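Local atomic coordinates of geranyltranstransferase (Marinomonas sp. MED121, PDB entry 4F62), a protein that probably catalyses the condensation of isopentenyl diphosphate with allylic diphosphates into short-chain prenyl diphosphates, as a member of the isoprenoid synthase superfamily. Residues A[37-42]-A[103-108]; A[158-163]-A[174-179]; A[211-216]-A[263-268]. One frame throughout, in Å; residues are numbered along the deposited sequence. Where two conformers were deposited one is given.

Overall arrangement
The three contacts sample an all-helical isoprenoid synthase fold, and they follow one another along the chain without interleaving. Interaction 1 joins helix 31-41 to the end of the short helix 102-105 and the residue after it, at the surface. Interaction 2 pairs helix 153-162 with helix 170-194, and interaction 3 pairs helix 201-226 with helix 249-273. The last two, with centres about 19 Å apart, touch directly: Glu174 and Val178 on helix 170-194 pack against His212, and Glu174 also against Leu216. Interaction 1 stands apart, about 33 Å from interaction 3 between centres and on the opposite side of the chain's centre. Together they span both flanks of a single helical domain.

Interaction 1. Residues A[37-42]-A[103-108]; sequences MRYSLF and HIQFDE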
loop_
_atom_site.group_PDB
_atom_site.type_symbol
_atom_site.label_atom_id
_atom_site.label_comp_id
_atom_site.label_asym_id
_atom_site.label_seq_id
_atom_site.Cartn_x
_atom_site.Cartn_y
_atom_site.Cartn_z
ATOM N N MET A 37 5.993 6.437 12.805
ATOM C CA MET A 37 4.866 6.800 11.950
ATOM C C MET A 37 4.271 8.125 12.378
ATOM O O MET A 37 4.020 8.998 11.549
ATOM C CB MET A 37 3.778 5.721 11.984
ATOM C CG MET A 37 4.087 4.487 11.145
ATOM S SD MET A 37 2.861 3.175 11.389
ATOM C CE MET A 37 1.581 3.651 10.225
ATOM N N ARG A 38 4.045 8.267 13.679
ATOM C CA ARG A 38 3.447 9.477 14.233
ATOM C C ARG A 38 4.360 10.689 14.087
ATOM O O ARG A 38 3.889 11.798 13.835
ATOM C CB ARG A 38 3.079 9.279 15.709
ATOM C CG ARG A 38 1.872 8.369 15.928
ATOM C CD ARG A 38 1.419 8.363 17.380
ATOM N NE ARG A 38 0.237 7.524 17.573
ATOM C CZ ARG A 38 0.239 6.347 18.199
ATOM N NH1 ARG A 38 -0.888 5.657 18.316
ATOM N NH2 ARG A 38 1.363 5.866 18.718
ATOM N N TYR A 39 5.661 10.474 14.263
ATOM C CA TYR A 39 6.642 11.556 14.153
ATOM C C TYR A 39 6.552 12.187 12.765
ATOM O O TYR A 39 6.655 13.396 12.618
ATOM C CB TYR A 39 8.066 11.055 14.432
ATOM C CG TYR A 39 9.120 12.122 14.232
ATOM C CD1 TYR A 39 9.133 13.264 15.026
ATOM C CD2 TYR A 39 10.096 11.995 13.248
ATOM C CE1 TYR A 39 10.087 14.253 14.852
ATOM C CE2 TYR A 39 11.059 12.983 13.063
ATOM C CZ TYR A 39 11.048 14.109 13.872
ATOM O OH TYR A 39 11.992 15.100 13.708
ATOM N N SER A 40 6.308 11.356 11.759
ATOM C CA SER A 40 6.205 11.830 10.381
ATOM C C SER A 40 4.838 12.416 10.011
ATOM O O SER A 40 4.760 13.418 9.292
ATOM C CB SER A 40 6.581 10.712 9.411
ATOM O OG SER A 40 7.972 10.437 9.493
ATOM N N LEU A 41 3.767 11.793 10.489
ATOM C CA LEU A 41 2.422 12.291 10.213
ATOM C C LEU A 41 2.145 13.636 10.858
ATOM O O LEU A 41 1.395 14.431 10.297
ATOM C CB LEU A 41 1.356 11.299 10.693
ATOM C CG LEU A 41 0.843 10.245 9.726
ATOM C CD1 LEU A 41 -0.103 9.296 10.458
ATOM C CD2 LEU A 41 0.140 10.912 8.544
ATOM N N PHE A 42 2.731 13.893 12.031
ATOM C CA PHE A 42 2.348 15.068 12.826
ATOM C C PHE A 42 3.430 16.136 13.018
ATOM O O PHE A 42 4.535 15.851 13.469
ATOM C CB PHE A 42 1.765 14.628 14.171
ATOM C CG PHE A 42 0.534 13.775 14.035
ATOM C CD1 PHE A 42 -0.630 14.301 13.488
ATOM C CD2 PHE A 42 0.536 12.447 14.446
ATOM C CE1 PHE A 42 -1.770 13.517 13.346
ATOM C CE2 PHE A 42 -0.601 11.656 14.312
ATOM C CZ PHE A 42 -1.755 12.192 13.764
ATOM N N HIS A 103 14.802 9.606 9.254
ATOM C CA HIS A 103 16.003 8.770 9.334
ATOM C C HIS A 103 17.107 9.392 10.201
ATOM O O HIS A 103 17.982 8.679 10.699
ATOM C CB HIS A 103 16.527 8.395 7.933
ATOM C CG HIS A 103 16.966 9.565 7.103
ATOM N ND1 HIS A 103 18.266 10.023 7.088
ATOM C CD2 HIS A 103 16.281 10.355 6.242
ATOM C CE1 HIS A 103 18.362 11.053 6.265
ATOM N NE2 HIS A 103 17.169 11.274 5.739
ATOM N N ILE A 104 17.057 10.714 10.378
ATOM C CA ILE A 104 17.982 11.423 11.269
ATOM C C ILE A 104 17.590 11.221 12.733
ATOM O O ILE A 104 18.414 10.814 13.560
ATOM C CB ILE A 104 18.037 12.951 10.968
ATOM C CG1 ILE A 104 18.745 13.219 9.636
ATOM C CG2 ILE A 104 18.719 13.713 12.104
ATOM C CD1 ILE A 104 19.993 12.387 9.414
ATOM N N GLN A 105 16.329 11.511 13.046
ATOM C CA GLN A 105 15.794 11.312 14.392
ATOM C C GLN A 105 15.841 9.848 14.825
ATOM O O GLN A 105 16.197 9.541 15.966
ATOM C CB GLN A 105 14.366 11.853 14.481
ATOM C CG GLN A 105 14.294 13.318 14.871
ATOM C CD GLN A 105 14.059 13.511 16.358
ATOM O OE1 GLN A 105 13.761 12.559 17.080
ATOM N NE2 GLN A 105 14.186 14.752 16.822
ATOM N N PHE A 106 15.475 8.950 13.914
ATOM C CA PHE A 106 15.620 7.515 14.148
ATOM C C PHE A 106 16.828 6.984 13.389
ATOM O O PHE A 106 17.950 7.455 13.583
ATOM C CB PHE A 106 14.351 6.768 13.734
ATOM C CG PHE A 106 13.141 7.168 14.519
ATOM C CD1 PHE A 106 12.956 6.700 15.811
ATOM C CD2 PHE A 106 12.195 8.023 13.975
ATOM C CE1 PHE A 106 11.847 7.074 16.547
ATOM C CE2 PHE A 106 11.086 8.403 14.706
ATOM C CZ PHE A 106 10.909 7.925 15.993
ATOM N N ASP A 107 16.602 5.994 12.536
ATOM C CA ASP A 107 17.635 5.556 11.611
ATOM C C ASP A 107 17.016 5.290 10.254
ATOM O O ASP A 107 15.798 5.387 10.089
ATOM C CB ASP A 107 18.397 4.331 12.139
ATOM C CG ASP A 107 17.478 3.219 12.598
ATOM O OD1 ASP A 107 16.565 2.834 11.837
ATOM O OD2 ASP A 107 17.673 2.726 13.729
ATOM N N GLU A 108 17.861 4.963 9.283
ATOM C CA GLU A 108 17.414 4.720 7.920
ATOM C C GLU A 108 16.472 3.510 7.849
ATOM O O GLU A 108 15.446 3.545 7.163
ATOM C CB GLU A 108 18.632 4.509 7.024
ATOM C CG GLU A 108 18.355 4.611 5.540
ATOM C CD GLU A 108 19.627 4.541 4.722
ATOM O OE1 GLU A 108 20.678 5.011 5.217
ATOM O OE2 GLU A 108 19.576 4.013 3.588
#
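Tyr39 reaches from helix 31-41 to Gln105 and Phe106, at the end of the short helix 102-105, and makes a small surface contact on the flank of the all-helical isoprenoid synthase fold. With CG anti to the backbone N (chi1 176°), its ring extends outward toward the second segment. The Gln105 chain crosses it at about a right angle, its CG 3.1 Å from Tyr39 OH and its CB 3.8 Å from Tyr39 CE2. The ring and the Gln105 amide are turned 39° apart, and it is the methylene part of the glutamine that does the touching. Nearer the ring's root, Phe106 slides past in the opposite direction, so that its CE2 lies 4.0 Å from both Tyr39 CB and Tyr39 CD2. The polar end of the tyrosine is held from elsewhere: its hydroxyl is hydrogen-bonded to Pro100 O, in the chain leading into helix 102-105. An alanine in place of Tyr39 is likely to leave Pro100 O without this partner and open a gap beside the Gln105 methylenes and Phe106 CE2. Further out, Phe106 is the first residue after helix 102-105 to leave helical geometry, and the turn passes straight into helix 108-126, where Asp107 is the N-cap and its OD1 is hydrogen-bonded to Thr110 N.

Interaction 2. Residues A[158-163]-A[174-179]; sequences MIDLSS and EQMHVH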
loop_
_atom_site.group_PDB
_atom_site.type_symbol
_atom_site.label_atom_id
_atom_site.label_comp_id
_atom_site.label_asym_id
_atom_site.label_seq_id
_atom_site.Cartn_x
_atom_site.Cartn_y
_atom_site.Cartn_z
ATOM N N MET A 158 10.346 8.130 -10.152
ATOM C CA MET A 158 11.260 7.371 -10.994
ATOM C C MET A 158 11.764 8.264 -12.122
ATOM O O MET A 158 12.968 8.340 -12.383
ATOM C CB MET A 158 10.558 6.139 -11.575
ATOM C CG MET A 158 11.505 5.085 -12.089
ATOM S SD MET A 158 12.360 4.219 -10.746
ATOM C CE MET A 158 13.297 3.034 -11.695
ATOM N N ILE A 159 10.838 8.957 -12.778
ATOM C CA ILE A 159 11.204 9.837 -13.880
ATOM C C ILE A 159 12.144 10.923 -13.378
ATOM O O ILE A 159 13.148 11.207 -14.012
ATOM C CB ILE A 159 9.967 10.481 -14.537
ATOM C CG1 ILE A 159 9.155 9.420 -15.287
ATOM C CG2 ILE A 159 10.387 11.572 -15.522
ATOM C CD1 ILE A 159 7.752 9.911 -15.671
ATOM N N ASP A 160 11.816 11.519 -12.231
ATOM C CA ASP A 160 12.668 12.537 -11.613
ATOM C C ASP A 160 14.102 12.034 -11.412
ATOM O O ASP A 160 15.064 12.703 -11.801
ATOM C CB ASP A 160 12.083 12.993 -10.274
ATOM C CG ASP A 160 12.585 14.359 -9.860
ATOM O OD1 ASP A 160 13.519 14.887 -10.507
ATOM O OD2 ASP A 160 12.043 14.915 -8.887
ATOM N N LEU A 161 14.238 10.850 -10.816
ATOM C CA LEU A 161 15.550 10.244 -10.634
ATOM C C LEU A 161 16.266 10.000 -11.956
ATOM O O LEU A 161 17.427 10.356 -12.100
ATOM C CB LEU A 161 15.448 8.938 -9.845
ATOM C CG LEU A 161 15.221 9.144 -8.345
ATOM C CD1 LEU A 161 14.782 7.853 -7.692
ATOM C CD2 LEU A 161 16.491 9.670 -7.684
ATOM N N SER A 162 15.576 9.410 -12.926
ATOM C CA SER A 162 16.228 9.034 -14.180
ATOM C C SER A 162 16.591 10.249 -15.033
ATOM O O SER A 162 17.335 10.133 -16.003
ATOM C CB SER A 162 15.351 8.075 -14.987
ATOM O OG SER A 162 14.362 8.788 -15.706
ATOM N N SER A 163 16.075 11.417 -14.664
ATOM C CA SER A 163 16.276 12.619 -15.463
ATOM C C SER A 163 17.321 13.576 -14.877
ATOM O O SER A 163 17.570 14.645 -15.439
ATOM C CB SER A 163 14.947 13.356 -15.630
ATOM O OG SER A 163 14.742 14.262 -14.559
ATOM N N GLU A 174 6.591 18.587 -17.719
ATOM C CA GLU A 174 5.176 18.506 -17.384
ATOM C C GLU A 174 4.757 17.071 -17.049
ATOM O O GLU A 174 4.110 16.833 -16.027
ATOM C CB GLU A 174 4.274 19.050 -18.502
ATOM C CG GLU A 174 2.789 18.984 -18.084
ATOM C CD GLU A 174 1.814 18.777 -19.240
ATOM O OE1 GLU A 174 2.258 18.475 -20.369
ATOM O OE2 GLU A 174 0.589 18.911 -19.012
ATOM N N GLN A 175 5.125 16.116 -17.902
ATOM C CA GLN A 175 4.786 14.714 -17.642
ATOM C C GLN A 175 5.279 14.247 -16.267
ATOM O O GLN A 175 4.561 13.557 -15.525
ATOM C CB GLN A 175 5.361 13.801 -18.730
ATOM C CG GLN A 175 5.141 12.297 -18.420
ATOM C CD GLN A 175 5.528 11.401 -19.579
ATOM O OE1 GLN A 175 6.714 11.186 -19.846
ATOM N NE2 GLN A 175 4.524 10.888 -20.292
ATOM N N MET A 176 6.505 14.631 -15.931
ATOM C CA MET A 176 7.102 14.256 -14.655
ATOM C C MET A 176 6.293 14.792 -13.472
ATOM O O MET A 176 6.009 14.059 -12.521
ATOM C CB MET A 176 8.546 14.765 -14.580
ATOM C CG MET A 176 9.351 14.192 -13.440
ATOM S SD MET A 176 9.189 15.181 -11.952
ATOM C CE MET A 176 10.542 16.351 -12.275
ATOM N N HIS A 177 5.930 16.071 -13.524
ATOM C CA HIS A 177 5.209 16.685 -12.414
ATOM C C HIS A 177 3.792 16.150 -12.286
ATOM O O HIS A 177 3.286 15.978 -11.172
ATOM C CB HIS A 177 5.191 18.215 -12.532
ATOM C CG HIS A 177 6.499 18.855 -12.206
ATOM N ND1 HIS A 177 7.010 19.917 -12.904
ATOM C CD2 HIS A 177 7.420 18.567 -11.241
ATOM C CE1 HIS A 177 8.181 20.276 -12.395
ATOM N NE2 HIS A 177 8.441 19.452 -11.380
ATOM N N VAL A 178 3.149 15.913 -13.423
ATOM C CA VAL A 178 1.785 15.389 -13.435
ATOM C C VAL A 178 1.701 14.040 -12.712
ATOM O O VAL A 178 0.714 13.742 -12.037
ATOM C CB VAL A 178 1.248 15.324 -14.882
ATOM C CG1 VAL A 178 -0.008 14.499 -14.968
ATOM C CG2 VAL A 178 0.979 16.735 -15.386
ATOM N N HIS A 179 2.759 13.242 -12.824
ATOM C CA HIS A 179 2.829 11.965 -12.111
ATOM C C HIS A 179 3.282 12.173 -10.663
ATOM O O HIS A 179 2.632 11.708 -9.719
ATOM C CB HIS A 179 3.773 11.001 -12.835
ATOM C CG HIS A 179 3.203 10.445 -14.112
ATOM N ND1 HIS A 179 3.165 11.160 -15.287
ATOM C CD2 HIS A 179 2.633 9.246 -14.380
ATOM C CE1 HIS A 179 2.610 10.423 -16.237
ATOM N NE2 HIS A 179 2.276 9.253 -15.705
#
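Ile159 and Met176 meet where helix 153-162 packs beside helix 170-194, two consecutive, roughly antiparallel helices of the all-helical isoprenoid synthase fold, at 140° between their N-to-C directions. The isoleucine uses its CG2 branch, the one anti to the backbone N, and this methyl comes 3.5 Å from Met176 CG and 3.8 Å from Met176 CB as the two side chains slide past each other. Met176 is not extended. After leaving with CG anti to its own backbone N, it bends twice, at chi2 (-89°) and chi3 (-88°), and this curl carries the thioether away from Ile159 and over to Asp160. There Met176 SD lies 4.0 Å from Asp160 CB, and Met176 CE comes 3.7 Å from Asp160 CG. The carboxylate is therefore flanked by a methyl group on this side, while Asp160 OD2 forms a salt bridge with Lys180, one turn further along the methionine's helix. One turn beyond Gln175, His179 folds back on its own helix: ND1 donates to Gln175 O at 2.8 Å, with that oxygen close to the imidazole plane. Its NE2 is hydrogen-bonded to Tyr27 OH of the second subunit. The chemistry is thus divided: dispersion between methyl, methylene and thioether groups joins these two segments, and the charge of Asp160, next to an apolar methyl, is probably balanced by Lys180.

Interaction 3. Residues A[211-216]-A[263-268]; sequences AHAIGL and VRLHEQ
Leu265 is the first residue of 263-268 to meet residues 211-216, and it does so with both backbone and side chain. Its carbonyl O lies 3.4 Å from Ala213 CB, and in return Leu265 CB sits 3.7 Å from Ala213 O. The alanine is small enough to let the backbones come close, with 5.0 Å between Ala213 CA and Leu265 CA and 8.2 Å between the local helix axes. The rest of the leucine leans toward Leu216. Because CG is placed anti to the carbonyl carbon (chi1 -68°), CD1 reaches into the branch point of the other chain, 3.7 Å from Leu216 CG and 3.9 Å from Leu216 CB. Leu216 itself leans on Tyr249, at the start of helix 249-273. His266 comes next and points away from this interface, its NE2 hydrogen-bonded to Asn288 of helix 281-291, a helix that also packs on Ile214. One turn after Leu265, Gln268 closes the row with its methylene only: its CB is 4.4 Å from Ala213 CB, so the alanine methyl is bordered by Leu265 and Gln268 and, one residue further on, by Ala269. The helices run nearly antiparallel, with a crossing angle of -151°. Such alanine-mediated, close antiparallel pairing of long helices, with a further helix laid alongside, fits the helical bundle of the polyprenyl synthetase fold.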
loop_
_atom_site.group_PDB
_atom_site.type_symbol
_atom_site.label_atom_id
_atom_site.label_comp_id
_atom_site.label_asym_id
_atom_site.label_seq_id
_atom_site.Cartn_x
_atom_site.Cartn_y
_atom_site.Cartn_z
ATOM N N ALA A 211 -7.953 20.354 -10.824
ATOM C CA ALA A 211 -6.816 19.770 -10.132
ATOM C C ALA A 211 -5.565 19.768 -10.988
ATOM O O ALA A 211 -4.468 20.074 -10.507
ATOM C CB ALA A 211 -7.147 18.349 -9.690
ATOM N N HIS A 212 -5.722 19.399 -12.254
ATOM C CA HIS A 212 -4.600 19.424 -13.189
ATOM C C HIS A 212 -3.965 20.809 -13.244
ATOM O O HIS A 212 -2.739 20.947 -13.187
ATOM C CB HIS A 212 -5.053 19.016 -14.592
ATOM C CG HIS A 212 -3.934 18.941 -15.586
ATOM N ND1 HIS A 212 -3.472 20.045 -16.272
ATOM C CD2 HIS A 212 -3.183 17.895 -16.002
ATOM C CE1 HIS A 212 -2.483 19.681 -17.070
ATOM N NE2 HIS A 212 -2.288 18.380 -16.925
ATOM N N ALA A 213 -4.800 21.839 -13.356
ATOM C CA ALA A 213 -4.291 23.198 -13.487
ATOM C C ALA A 213 -3.534 23.624 -12.228
ATOM O O ALA A 213 -2.425 24.175 -12.296
ATOM C CB ALA A 213 -5.440 24.168 -13.787
ATOM N N ILE A 214 -4.141 23.363 -11.075
ATOM C CA ILE A 214 -3.573 23.760 -9.786
ATOM C C ILE A 214 -2.265 23.022 -9.484
ATOM O O ILE A 214 -1.299 23.618 -8.985
ATOM C CB ILE A 214 -4.595 23.511 -8.654
ATOM C CG1 ILE A 214 -5.693 24.563 -8.731
ATOM C CG2 ILE A 214 -3.933 23.569 -7.297
ATOM C CD1 ILE A 214 -5.155 25.941 -8.722
ATOM N N GLY A 215 -2.235 21.729 -9.795
ATOM C CA GLY A 215 -1.042 20.921 -9.596
ATOM C C GLY A 215 0.146 21.411 -10.399
ATOM O O GLY A 215 1.261 21.551 -9.875
ATOM N N LEU A 216 -0.073 21.679 -11.680
ATOM C CA LEU A 216 1.013 22.179 -12.505
ATOM C C LEU A 216 1.410 23.593 -12.055
ATOM O O LEU A 216 2.601 23.888 -11.887
ATOM C CB LEU A 216 0.617 22.145 -13.989
ATOM C CG LEU A 216 1.670 22.557 -15.021
ATOM C CD1 LEU A 216 3.003 21.838 -14.777
ATOM C CD2 LEU A 216 1.148 22.268 -16.433
ATOM N N VAL A 263 -0.405 32.261 -14.402
ATOM C CA VAL A 263 -1.638 33.029 -14.476
ATOM C C VAL A 263 -2.702 32.289 -15.290
ATOM O O VAL A 263 -3.857 32.190 -14.871
ATOM C CB VAL A 263 -1.400 34.439 -15.043
ATOM C CG1 VAL A 263 -2.723 35.078 -15.444
ATOM C CG2 VAL A 263 -0.681 35.304 -14.014
ATOM N N ARG A 264 -2.310 31.733 -16.430
ATOM C CA ARG A 264 -3.269 30.999 -17.254
ATOM C C ARG A 264 -3.842 29.772 -16.547
ATOM O O ARG A 264 -5.040 29.507 -16.618
ATOM C CB ARG A 264 -2.658 30.573 -18.583
ATOM C CG ARG A 264 -3.570 29.647 -19.363
ATOM C CD ARG A 264 -2.904 29.113 -20.600
ATOM N NE ARG A 264 -3.634 27.987 -21.180
ATOM C CZ ARG A 264 -4.693 28.107 -21.979
ATOM N NH1 ARG A 264 -5.274 27.018 -22.470
ATOM N NH2 ARG A 264 -5.164 29.313 -22.298
ATOM N N LEU A 265 -2.983 29.009 -15.885
ATOM C CA LEU A 265 -3.425 27.810 -15.180
ATOM C C LEU A 265 -4.365 28.191 -14.025
ATOM O O LEU A 265 -5.375 27.536 -13.789
ATOM C CB LEU A 265 -2.223 27.020 -14.655
ATOM C CG LEU A 265 -1.346 26.378 -15.741
ATOM C CD1 LEU A 265 -0.110 25.761 -15.111
ATOM C CD2 LEU A 265 -2.122 25.304 -16.499
ATOM N N HIS A 266 -4.022 29.265 -13.326
ATOM C CA HIS A 266 -4.835 29.760 -12.231
ATOM C C HIS A 266 -6.231 30.129 -12.735
ATOM O O HIS A 266 -7.242 29.735 -12.143
ATOM C CB HIS A 266 -4.154 30.974 -11.596
ATOM C CG HIS A 266 -4.739 31.347 -10.255
ATOM N ND1 HIS A 266 -4.009 32.071 -9.326
ATOM C CD2 HIS A 266 -5.926 31.094 -9.710
ATOM C CE1 HIS A 266 -4.764 32.246 -8.256
ATOM N NE2 HIS A 266 -5.929 31.670 -8.446
ATOM N N GLU A 267 -6.280 30.883 -13.826
ATOM C CA GLU A 267 -7.547 31.273 -14.443
ATOM C C GLU A 267 -8.357 30.069 -14.903
ATOM O O GLU A 267 -9.579 30.043 -14.752
ATOM C CB GLU A 267 -7.303 32.205 -15.629
ATOM C CG GLU A 267 -6.752 33.552 -15.224
ATOM C CD GLU A 267 -6.410 34.425 -16.415
ATOM O OE1 GLU A 267 -6.321 33.898 -17.551
ATOM O OE2 GLU A 267 -6.226 35.643 -16.202
ATOM N N GLN A 268 -7.678 29.084 -15.480
ATOM C CA GLN A 268 -8.338 27.874 -15.938
ATOM C C GLN A 268 -8.951 27.119 -14.768
ATOM O O GLN A 268 -10.059 26.593 -14.878
ATOM C CB GLN A 268 -7.345 26.949 -16.638
ATOM C CG GLN A 268 -7.050 27.321 -18.077
ATOM C CD GLN A 268 -6.199 26.266 -18.754
ATOM O OE1 GLN A 268 -5.365 25.620 -18.111
ATOM N NE2 GLN A 268 -6.421 26.065 -20.047
#